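Local coordinates for protein catalase (Exiguobacterium oxidotolerans, PDB 2J2M) that catalyses the breakdown of hydrogen peroxide to water and oxygen with a bound heme, at residues F91-T96 and V313-G318; S189-R194 and N244-A249. One frame throughout, in Å; residues are numbered along the deposited sequence.

Contact 1. Residues F91-T96 and V313-G318. With HEM (protoporphyrin IX containing Fe), chain E.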
ATOM      1  N   PHE A  91       3.909   3.732  27.433  1.00  7.74           N
ATOM      2  CA  PHE A  91       3.997   2.419  26.795  1.00  7.73           C
ATOM      3  C   PHE A  91       5.465   2.212  26.390  1.00  7.08           C
ATOM      4  O   PHE A  91       6.098   3.107  25.850  1.00  6.92           O
ATOM      5  CB  PHE A  91       3.031   2.304  25.600  1.00  6.98           C
ATOM      6  CG  PHE A  91       3.028   0.933  24.949  1.00  8.43           C
ATOM      7  CD1 PHE A  91       2.385  -0.147  25.559  1.00  7.07           C
ATOM      8  CD2 PHE A  91       3.671   0.718  23.740  1.00  7.70           C
ATOM      9  CE1 PHE A  91       2.378  -1.390  24.980  1.00  5.61           C
ATOM     10  CE2 PHE A  91       3.663  -0.553  23.139  1.00  8.93           C
ATOM     11  CZ  PHE A  91       3.020  -1.609  23.769  1.00  5.78           C
ATOM     12  N   ALA A  92       6.011   1.053  26.717  1.00  7.34           N
ATOM     13  CA  ALA A  92       7.416   0.777  26.445  1.00  7.28           C
ATOM     14  C   ALA A  92       7.583  -0.401  25.504  1.00  6.76           C
ATOM     15  O   ALA A  92       6.733  -1.293  25.470  1.00  7.95           O
ATOM     16  CB  ALA A  92       8.174   0.535  27.744  1.00  6.72           C
ATOM     17  N   ARG A  93       8.660  -0.386  24.731  1.00  5.55           N
ATOM     18  CA  ARG A  93       9.001  -1.491  23.833  1.00  5.22           C
ATOM     19  C   ARG A  93      10.508  -1.698  23.877  1.00  4.44           C
ATOM     20  O   ARG A  93      11.273  -0.758  23.679  1.00  4.38           O
ATOM     21  CB  ARG A  93       8.529  -1.252  22.374  1.00  4.80           C
ATOM     22  CG  ARG A  93       8.859  -2.422  21.414  1.00  6.10           C
ATOM     23  CD  ARG A  93       8.180  -2.319  20.036  1.00  5.84           C
ATOM     24  NE  ARG A  93       8.323  -3.518  19.171  1.00  6.39           N
ATOM     25  CZ  ARG A  93       9.414  -3.838  18.452  1.00  5.85           C
ATOM     26  NH1 ARG A  93      10.516  -3.075  18.523  1.00  4.01           N
ATOM     27  NH2 ARG A  93       9.415  -4.932  17.674  1.00  2.00           N
ATOM     28  N   PHE A  94      10.905  -2.932  24.138  1.00  4.01           N
ATOM     29  CA  PHE A  94      12.291  -3.339  24.173  1.00  5.17           C
ATOM     30  C   PHE A  94      12.474  -4.287  23.013  1.00  5.33           C
ATOM     31  O   PHE A  94      11.524  -4.914  22.577  1.00  5.59           O
ATOM     32  CB  PHE A  94      12.599  -4.023  25.512  1.00  5.14           C
ATOM     33  CG  PHE A  94      12.265  -3.166  26.714  1.00  6.50           C
ATOM     34  CD1 PHE A  94      11.219  -3.520  27.567  1.00  7.22           C
ATOM     35  CD2 PHE A  94      12.966  -1.970  26.963  1.00  4.17           C
ATOM     36  CE1 PHE A  94      10.903  -2.711  28.668  1.00  7.88           C
ATOM     37  CE2 PHE A  94      12.663  -1.176  28.054  1.00  3.48           C
ATOM     38  CZ  PHE A  94      11.632  -1.538  28.906  1.00  5.34           C
ATOM     39  N   SER A  95      13.686  -4.388  22.497  1.00  6.48           N
ATOM     40  CA  SER A  95      13.889  -5.024  21.195  1.00  7.26           C
ATOM     41  C   SER A  95      15.329  -5.427  20.988  1.00  7.60           C
ATOM     42  O   SER A  95      16.199  -4.955  21.718  1.00  9.25           O
ATOM     43  CB  SER A  95      13.429  -4.083  20.059  1.00  7.36           C
ATOM     44  OG  SER A  95      14.128  -2.855  20.087  1.00  7.48           O
ATOM     45  N   THR A  96      15.578  -6.339  20.046  1.00  7.34           N
ATOM     46  CA  THR A  96      16.929  -6.519  19.512  1.00  6.96           C
ATOM     47  C   THR A  96      17.019  -5.623  18.291  1.00  6.91           C
ATOM     48  O   THR A  96      16.155  -4.785  18.130  1.00  7.37           O
ATOM     49  CB  THR A  96      17.242  -7.979  19.147  1.00  7.03           C
ATOM     50  OG1 THR A  96      16.233  -8.482  18.262  1.00  6.45           O
ATOM     51  CG2 THR A  96      17.331  -8.825  20.395  1.00  5.13           C
ATOM     52  N   VAL A 313       2.725   0.298  17.485  1.00  7.78           N
ATOM     53  CA  VAL A 313       3.342   1.513  17.986  1.00  7.21           C
ATOM     54  C   VAL A 313       4.477   2.001  17.082  1.00  7.60           C
ATOM     55  O   VAL A 313       5.234   1.204  16.521  1.00  7.81           O
ATOM     56  CB  VAL A 313       3.843   1.379  19.478  1.00  7.96           C
ATOM     57  CG1 VAL A 313       5.067   0.439  19.616  1.00  5.87           C
ATOM     58  CG2 VAL A 313       4.108   2.772  20.106  1.00  5.82           C
ATOM     59  N   GLY A 314       4.579   3.315  16.946  1.00  7.28           N
ATOM     60  CA  GLY A 314       5.761   3.934  16.389  1.00  7.45           C
ATOM     61  C   GLY A 314       6.333   4.975  17.327  1.00  7.55           C
ATOM     62  O   GLY A 314       5.584   5.746  17.930  1.00  8.02           O
ATOM     63  N   PHE A 315       7.660   4.991  17.467  1.00  7.54           N
ATOM     64  CA  PHE A 315       8.343   6.011  18.253  1.00  7.01           C
ATOM     65  C   PHE A 315       9.327   6.804  17.388  1.00  7.12           C
ATOM     66  O   PHE A 315       9.813   6.314  16.371  1.00  6.90           O
ATOM     67  CB  PHE A 315       9.160   5.411  19.390  1.00  7.24           C
ATOM     68  CG  PHE A 315       8.460   4.381  20.223  1.00  7.58           C
ATOM     69  CD1 PHE A 315       7.872   4.733  21.436  1.00  6.84           C
ATOM     70  CD2 PHE A 315       8.500   3.034  19.861  1.00  6.52           C
ATOM     71  CE1 PHE A 315       7.286   3.755  22.246  1.00  7.84           C
ATOM     72  CE2 PHE A 315       7.925   2.061  20.660  1.00  7.52           C
ATOM     73  CZ  PHE A 315       7.308   2.419  21.855  1.00  7.39           C
ATOM     74  N   ASN A 316       9.639   8.021  17.823  1.00  7.22           N
ATOM     75  CA  ASN A 316      10.598   8.891  17.132  1.00  7.31           C
ATOM     76  C   ASN A 316      11.280   9.765  18.176  1.00  7.14           C
ATOM     77  O   ASN A 316      10.594  10.447  18.928  1.00  7.10           O
ATOM     78  CB  ASN A 316       9.899   9.760  16.053  1.00  6.81           C
ATOM     79  CG  ASN A 316      10.882  10.650  15.272  1.00  6.35           C
ATOM     80  OD1 ASN A 316      12.025  10.827  15.677  1.00  7.28           O
ATOM     81  ND2 ASN A 316      10.432  11.209  14.160  1.00  4.69           N
ATOM     82  N   PRO A 317      12.626   9.707  18.260  1.00  7.64           N
ATOM     83  CA  PRO A 317      13.373  10.520  19.263  1.00  7.79           C
ATOM     84  C   PRO A 317      13.182  12.029  19.094  1.00  7.82           C
ATOM     85  O   PRO A 317      13.433  12.792  20.012  1.00  7.91           O
ATOM     86  CB  PRO A 317      14.849  10.155  19.019  1.00  7.54           C
ATOM     87  CG  PRO A 317      14.883   9.448  17.680  1.00  6.87           C
ATOM     88  CD  PRO A 317      13.520   8.836  17.466  1.00  6.93           C
ATOM     89  N   GLY A 318      12.754  12.455  17.917  1.00  8.07           N
ATOM     90  CA  GLY A 318      12.497  13.857  17.704  1.00  7.92           C
ATOM     91  C   GLY A 318      11.031  14.165  17.862  1.00  8.16           C
ATOM     92  O   GLY A 318      10.587  15.228  17.430  1.00  8.75           O
TER
HETATM   93  CHA HEM E 501      14.200   1.502  15.150  1.00  3.98           C
HETATM   94  CHB HEM E 501      17.476   2.791  18.530  1.00  6.34           C
HETATM   95  CHC HEM E 501      20.082   4.955  15.094  1.00  6.29           C
HETATM   96  CHD HEM E 501      16.537   4.282  11.896  1.00  4.88           C
HETATM   97  C1A HEM E 501      14.828   1.693  16.377  1.00  6.13           C
HETATM   98  C2A HEM E 501      14.345   1.277  17.693  1.00  5.62           C
HETATM   99  C3A HEM E 501      15.259   1.637  18.626  1.00  4.93           C
HETATM  100  C4A HEM E 501      16.346   2.283  17.938  1.00  5.13           C
HETATM  101  CMA HEM E 501      15.206   1.423  20.158  1.00  2.00           C
HETATM  102  CAA HEM E 501      13.007   0.529  17.927  1.00  5.83           C
HETATM  103  CBA HEM E 501      11.835   1.466  18.233  1.00  5.01           C
HETATM  104  CGA HEM E 501      10.635   0.584  18.496  1.00  5.17           C
HETATM  105  O1A HEM E 501       9.675   0.582  17.680  1.00  5.66           O
HETATM  106  O2A HEM E 501      10.653  -0.148  19.523  1.00  6.18           O
HETATM  107  C1B HEM E 501      18.441   3.546  17.917  1.00  5.89           C
HETATM  108  C2B HEM E 501      19.492   4.310  18.570  1.00  7.89           C
HETATM  109  C3B HEM E 501      20.199   4.893  17.601  1.00  7.84           C
HETATM  110  C4B HEM E 501      19.626   4.528  16.328  1.00  6.94           C
HETATM  111  CMB HEM E 501      19.722   4.464  20.100  1.00  5.61           C
HETATM  112  CAB HEM E 501      21.392   5.849  17.760  1.00 10.47           C
HETATM  113  CBB HEM E 501      22.351   5.630  18.653  1.00 15.44           C
HETATM  114  C1C HEM E 501      19.340   5.062  13.948  1.00  5.11           C
HETATM  115  C2C HEM E 501      19.655   5.850  12.773  1.00  6.55           C
HETATM  116  C3C HEM E 501      18.647   5.655  11.901  1.00  6.58           C
HETATM  117  C4C HEM E 501      17.686   4.738  12.491  1.00  5.68           C
HETATM  118  CMC HEM E 501      20.892   6.777  12.578  1.00  4.58           C
HETATM  119  CAC HEM E 501      18.494   6.243  10.478  1.00  7.14           C
HETATM  120  CBC HEM E 501      18.109   7.509  10.280  1.00 10.79           C
HETATM  121  C1D HEM E 501      15.579   3.448  12.429  1.00  4.94           C
HETATM  122  C2D HEM E 501      14.392   2.997  11.731  1.00  4.20           C
HETATM  123  C3D HEM E 501      13.652   2.137  12.754  1.00  4.31           C
HETATM  124  C4D HEM E 501      14.470   2.151  13.962  1.00  5.10           C
HETATM  125  CMD HEM E 501      13.950   3.367  10.275  1.00  4.43           C
HETATM  126  CAD HEM E 501      12.309   1.409  12.563  1.00  4.17           C
HETATM  127  CBD HEM E 501      11.242   2.223  13.298  1.00  4.86           C
HETATM  128  CGD HEM E 501       9.833   1.800  12.927  1.00  5.99           C
HETATM  129  O1D HEM E 501       9.603   1.011  11.952  1.00  6.14           O
HETATM  130  O2D HEM E 501       8.912   2.285  13.618  1.00  4.56           O
HETATM  131  NA  HEM E 501      16.050   2.308  16.585  1.00  6.43           N
HETATM  132  NB  HEM E 501      18.554   3.696  16.552  1.00  5.79           N
HETATM  133  NC  HEM E 501      18.138   4.407  13.740  1.00  6.39           N
HETATM  134  ND  HEM E 501      15.578   2.942  13.719  1.00  5.69           N
HETATM  135 FE   HEM E 501      16.916   3.584  15.204  1.00  6.69          FE
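Phe315 and Arg93 meet at one heme propionate, with Phe91 and Val313 packed behind them. The Phe315 ring turns its edge to the carboxylate, CD2 lying 3.5 Å from heme O1A with that oxygen in the ring plane. Arg93 reaches the other oxygen: its NH1 donates to heme O2A over 3.1 Å, with an N-H...O angle of 155°. Its CG stands opposite the backbone N (chi1 -179°), and an extended chain carries the guanidinium past the carboxylate, while Arg93 CB packs 3.8 Å from Phe315 CE2. The same NH1 also donates to the carbonyl oxygen of His56, which helps to fix its direction. With an alanine in place of Arg93, propionate oxygen O2A and the His56 carbonyl would probably each lose a charged donor, and Val313 CG1 the methylene beside it. Further back, Val313 CG1 approaches the edge of the Phe91 ring, 3.9 Å from CE2, and Val313 CG2 sits over one face of Phe315, toward its rim. Phe315 CE1 lies 3.8 Å from Phe91 O. Strand 112-119 borders the cluster through Ser114, Lys116 and Tyr118. A barrel strand and a loop thus share the propionate side of the heme pocket in the antiparallel beta barrel of the heme catalases.

Contact 2. Residues S189-R194 and N244-A249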
ATOM      1  N   SER A 189      17.799 -10.438  30.185  1.00 13.36           N
ATOM      2  CA  SER A 189      16.503 -10.044  29.674  1.00 13.67           C
ATOM      3  C   SER A 189      16.318  -8.529  29.616  1.00 13.16           C
ATOM      4  O   SER A 189      17.150  -7.732  30.098  1.00 12.59           O
ATOM      5  CB  SER A 189      15.357 -10.705  30.444  1.00 13.81           C
ATOM      6  OG  SER A 189      15.425 -10.357  31.799  1.00 16.15           O
ATOM      7  N   TYR A 190      15.197  -8.169  29.002  1.00 12.38           N
ATOM      8  CA  TYR A 190      14.745  -6.800  28.896  1.00 12.16           C
ATOM      9  C   TYR A 190      14.663  -6.066  30.239  1.00 12.48           C
ATOM     10  O   TYR A 190      14.975  -4.871  30.304  1.00 12.97           O
ATOM     11  CB  TYR A 190      13.405  -6.779  28.160  1.00 11.15           C
ATOM     12  CG  TYR A 190      13.499  -7.304  26.730  1.00 10.30           C
ATOM     13  CD1 TYR A 190      14.593  -7.012  25.933  1.00  8.40           C
ATOM     14  CD2 TYR A 190      12.477  -8.082  26.178  1.00 11.02           C
ATOM     15  CE1 TYR A 190      14.678  -7.491  24.617  1.00 10.09           C
ATOM     16  CE2 TYR A 190      12.555  -8.557  24.864  1.00 10.70           C
ATOM     17  CZ  TYR A 190      13.658  -8.249  24.090  1.00  9.46           C
ATOM     18  OH  TYR A 190      13.744  -8.701  22.805  1.00  7.53           O
ATOM     19  N   ARG A 191      14.277  -6.779  31.302  1.00 12.45           N
ATOM     20  CA  ARG A 191      14.091  -6.165  32.612  1.00 13.14           C
ATOM     21  C   ARG A 191      15.417  -6.060  33.371  1.00 13.20           C
ATOM     22  O   ARG A 191      15.522  -5.359  34.398  1.00 12.99           O
ATOM     23  CB  ARG A 191      13.019  -6.902  33.426  1.00 13.41           C
ATOM     24  CG  ARG A 191      13.383  -8.309  33.832  1.00 16.03           C
ATOM     25  CD  ARG A 191      12.141  -9.173  34.095  1.00 17.17           C
ATOM     26  NE  ARG A 191      11.837  -9.184  35.510  1.00 19.61           N
ATOM     27  CZ  ARG A 191      12.166 -10.156  36.353  1.00 20.15           C
ATOM     28  NH1 ARG A 191      12.774 -11.256  35.927  1.00 18.10           N
ATOM     29  NH2 ARG A 191      11.838 -10.035  37.633  1.00 20.79           N
ATOM     30  N   LYS A 192      16.439  -6.736  32.848  1.00 12.68           N
ATOM     31  CA  LYS A 192      17.753  -6.716  33.481  1.00 12.22           C
ATOM     32  C   LYS A 192      18.802  -5.991  32.643  1.00 11.40           C
ATOM     33  O   LYS A 192      19.936  -6.445  32.519  1.00 11.62           O
ATOM     34  CB  LYS A 192      18.192  -8.133  33.815  1.00 12.40           C
ATOM     35  CG  LYS A 192      17.226  -8.820  34.755  1.00 13.96           C
ATOM     36  CD  LYS A 192      17.785 -10.114  35.312  1.00 17.20           C
ATOM     37  CE  LYS A 192      16.700 -10.814  36.135  1.00 19.29           C
ATOM     38  NZ  LYS A 192      17.166 -12.160  36.546  1.00 21.27           N
ATOM     39  N   MET A 193      18.407  -4.855  32.090  1.00 10.46           N
ATOM     40  CA  MET A 193      19.280  -4.031  31.270  1.00  9.96           C
ATOM     41  C   MET A 193      19.011  -2.556  31.517  1.00  9.70           C
ATOM     42  O   MET A 193      17.937  -2.162  31.997  1.00 10.06           O
ATOM     43  CB  MET A 193      19.065  -4.332  29.784  1.00  9.69           C
ATOM     44  CG  MET A 193      17.846  -3.649  29.177  1.00  8.60           C
ATOM     45  SD  MET A 193      17.546  -4.267  27.521  1.00  9.48           S
ATOM     46  CE  MET A 193      16.110  -3.258  27.035  1.00  4.24           C
ATOM     47  N   ARG A 194      19.993  -1.742  31.162  1.00  9.16           N
ATOM     48  CA  ARG A 194      19.892  -0.299  31.315  1.00  8.58           C
ATOM     49  C   ARG A 194      19.371   0.334  30.027  1.00  8.52           C
ATOM     50  O   ARG A 194      19.123  -0.374  29.023  1.00  7.91           O
ATOM     51  CB  ARG A 194      21.268   0.282  31.719  1.00  9.04           C
ATOM     52  CG  ARG A 194      22.455  -0.253  30.895  1.00  9.16           C
ATOM     53  CD  ARG A 194      23.563   0.774  30.772  1.00  9.46           C
ATOM     54  NE  ARG A 194      24.791   0.176  30.232  1.00  8.36           N
ATOM     55  CZ  ARG A 194      25.956   0.815  30.094  1.00  7.18           C
ATOM     56  NH1 ARG A 194      27.014   0.157  29.612  1.00  3.60           N
ATOM     57  NH2 ARG A 194      26.068   2.105  30.446  1.00  4.81           N
ATOM     58  N   ASN A 244       9.267 -13.801  27.079  1.00 11.58           N
ATOM     59  CA  ASN A 244       8.734 -14.719  28.071  1.00 12.12           C
ATOM     60  C   ASN A 244       8.949 -14.256  29.523  1.00 12.47           C
ATOM     61  O   ASN A 244       7.983 -14.145  30.280  1.00 12.44           O
ATOM     62  CB  ASN A 244       9.387 -16.090  27.880  1.00 11.81           C
ATOM     63  CG  ASN A 244       8.547 -17.225  28.435  1.00 12.80           C
ATOM     64  OD1 ASN A 244       7.415 -17.017  28.901  1.00  9.92           O
ATOM     65  ND2 ASN A 244       9.087 -18.454  28.358  1.00 11.52           N
ATOM     66  N   ASP A 245      10.210 -13.979  29.880  1.00 12.72           N
ATOM     67  CA  ASP A 245      10.597 -13.583  31.236  1.00 13.73           C
ATOM     68  C   ASP A 245       9.971 -12.245  31.651  1.00 13.87           C
ATOM     69  O   ASP A 245       9.492 -12.110  32.774  1.00 13.88           O
ATOM     70  CB  ASP A 245      12.140 -13.531  31.378  1.00 14.00           C
ATOM     71  CG  ASP A 245      12.597 -12.858  32.677  1.00 14.25           C
ATOM     72  OD1 ASP A 245      12.531 -13.487  33.742  1.00 14.56           O
ATOM     73  OD2 ASP A 245      13.025 -11.687  32.644  1.00 17.28           O
ATOM     74  N   THR A 246       9.972 -11.266  30.738  1.00 13.80           N
ATOM     75  CA  THR A 246       9.387  -9.944  31.023  1.00 13.58           C
ATOM     76  C   THR A 246       7.860 -10.002  31.092  1.00 13.88           C
ATOM     77  O   THR A 246       7.235  -9.305  31.922  1.00 13.63           O
ATOM     78  CB  THR A 246       9.819  -8.836  30.001  1.00 13.07           C
ATOM     79  OG1 THR A 246      11.215  -8.942  29.722  1.00 12.47           O
ATOM     80  CG2 THR A 246       9.561  -7.457  30.569  1.00 12.39           C
ATOM     81  N   PHE A 247       7.259 -10.806  30.212  1.00 13.32           N
ATOM     82  CA  PHE A 247       5.819 -11.029  30.308  1.00 13.81           C
ATOM     83  C   PHE A 247       5.392 -11.692  31.630  1.00 14.39           C
ATOM     84  O   PHE A 247       4.429 -11.240  32.254  1.00 15.04           O
ATOM     85  CB  PHE A 247       5.268 -11.826  29.129  1.00 12.95           C
ATOM     86  CG  PHE A 247       3.769 -11.849  29.081  1.00 12.17           C
ATOM     87  CD1 PHE A 247       3.037 -12.728  29.890  1.00 11.16           C
ATOM     88  CD2 PHE A 247       3.080 -10.993  28.240  1.00  9.15           C
ATOM     89  CE1 PHE A 247       1.653 -12.736  29.862  1.00  9.52           C
ATOM     90  CE2 PHE A 247       1.694 -11.012  28.199  1.00  9.45           C
ATOM     91  CZ  PHE A 247       0.979 -11.882  29.015  1.00  9.32           C
ATOM     92  N   GLN A 248       6.095 -12.744  32.046  1.00 14.82           N
ATOM     93  CA  GLN A 248       5.776 -13.455  33.290  1.00 16.01           C
ATOM     94  C   GLN A 248       5.948 -12.583  34.549  1.00 15.87           C
ATOM     95  O   GLN A 248       5.087 -12.581  35.426  1.00 16.04           O
ATOM     96  CB  GLN A 248       6.606 -14.750  33.412  1.00 16.54           C
ATOM     97  CG  GLN A 248       6.191 -15.877  32.443  1.00 19.03           C
ATOM     98  CD  GLN A 248       4.674 -16.070  32.385  1.00 23.26           C
ATOM     99  OE1 GLN A 248       4.054 -15.934  31.309  1.00 25.00           O
ATOM    100  NE2 GLN A 248       4.064 -16.363  33.538  1.00 21.33           N
ATOM    101  N   ALA A 249       7.058 -11.850  34.624  1.00 15.82           N
ATOM    102  CA  ALA A 249       7.318 -10.915  35.717  1.00 16.06           C
ATOM    103  C   ALA A 249       6.191  -9.908  35.922  1.00 16.52           C
ATOM    104  O   ALA A 249       5.823  -9.623  37.050  1.00 16.34           O
ATOM    105  CB  ALA A 249       8.639 -10.188  35.496  1.00 16.02           C
TER
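Asp245 OD2 is gripped by two donors from the opposing loop. Ser189 OG supplies the shorter bond, 2.9 Å to Asp245 OD2, and meets the oxygen from above the carboxylate plane, about 41° out of it. Arg191 NH1 makes a weak but nearly straight bond to Asp245 OD2 (3.3 Å, 168°), together with a weak, strongly bent one to Asp245 OD1 at 3.1 Å. The salt bridge is therefore not a flat, two-pronged one: guanidinium and carboxylate planes are turned 50° apart. Arg191 gets there by a bend at chi3, which brings one face of its guanidinium over the methyl of Ala249, one helical turn after Asp245, with Ala249 CB 3.4 Å from Arg191 NE. The stronger polar partner of Arg191 is Asp254, in a salt bridge through NH2, so one arginine probably offsets the charge of two carboxylates. Thr246, next to Asp245, brings OG1 to 3.5 Å from Tyr190 CB, near the plane of the tyrosine ring at its edge; the hydroxyl itself bonds Ala242 O, while Tyr190 OH bonds Glu105. The contact thus seats the loop before strand 195-196 against helix 241-251. Phe60 of strand 59-68 touches both Tyr190 and Thr246, and on the helix Asn244 and Phe247 pack on Ile157 and Thr155 of a second subunit.

Overall arrangement
Strand 87-95 joins the two contacts, whose centres lie 16 Å apart. Contact 1 uses Phe91 and Arg93, whereas Phe94 of the same strand packs on the loop of contact 2: Phe94 CD2 is 3.4 Å from Met193 CE, and Phe94 CB is 3.6 Å from Tyr190 CG. Along the chain, contact 2 is nested within the long excursion that contact 1 closes. Their relation to the heme differs accordingly. Contact 1 touches the cofactor directly, while in contact 2 the Tyr190 side chain stays about 10 Å from it at the nearest atoms. The pair illustrates how one barrel strand can serve a cofactor pocket and pack against an outer layer of loop and helix.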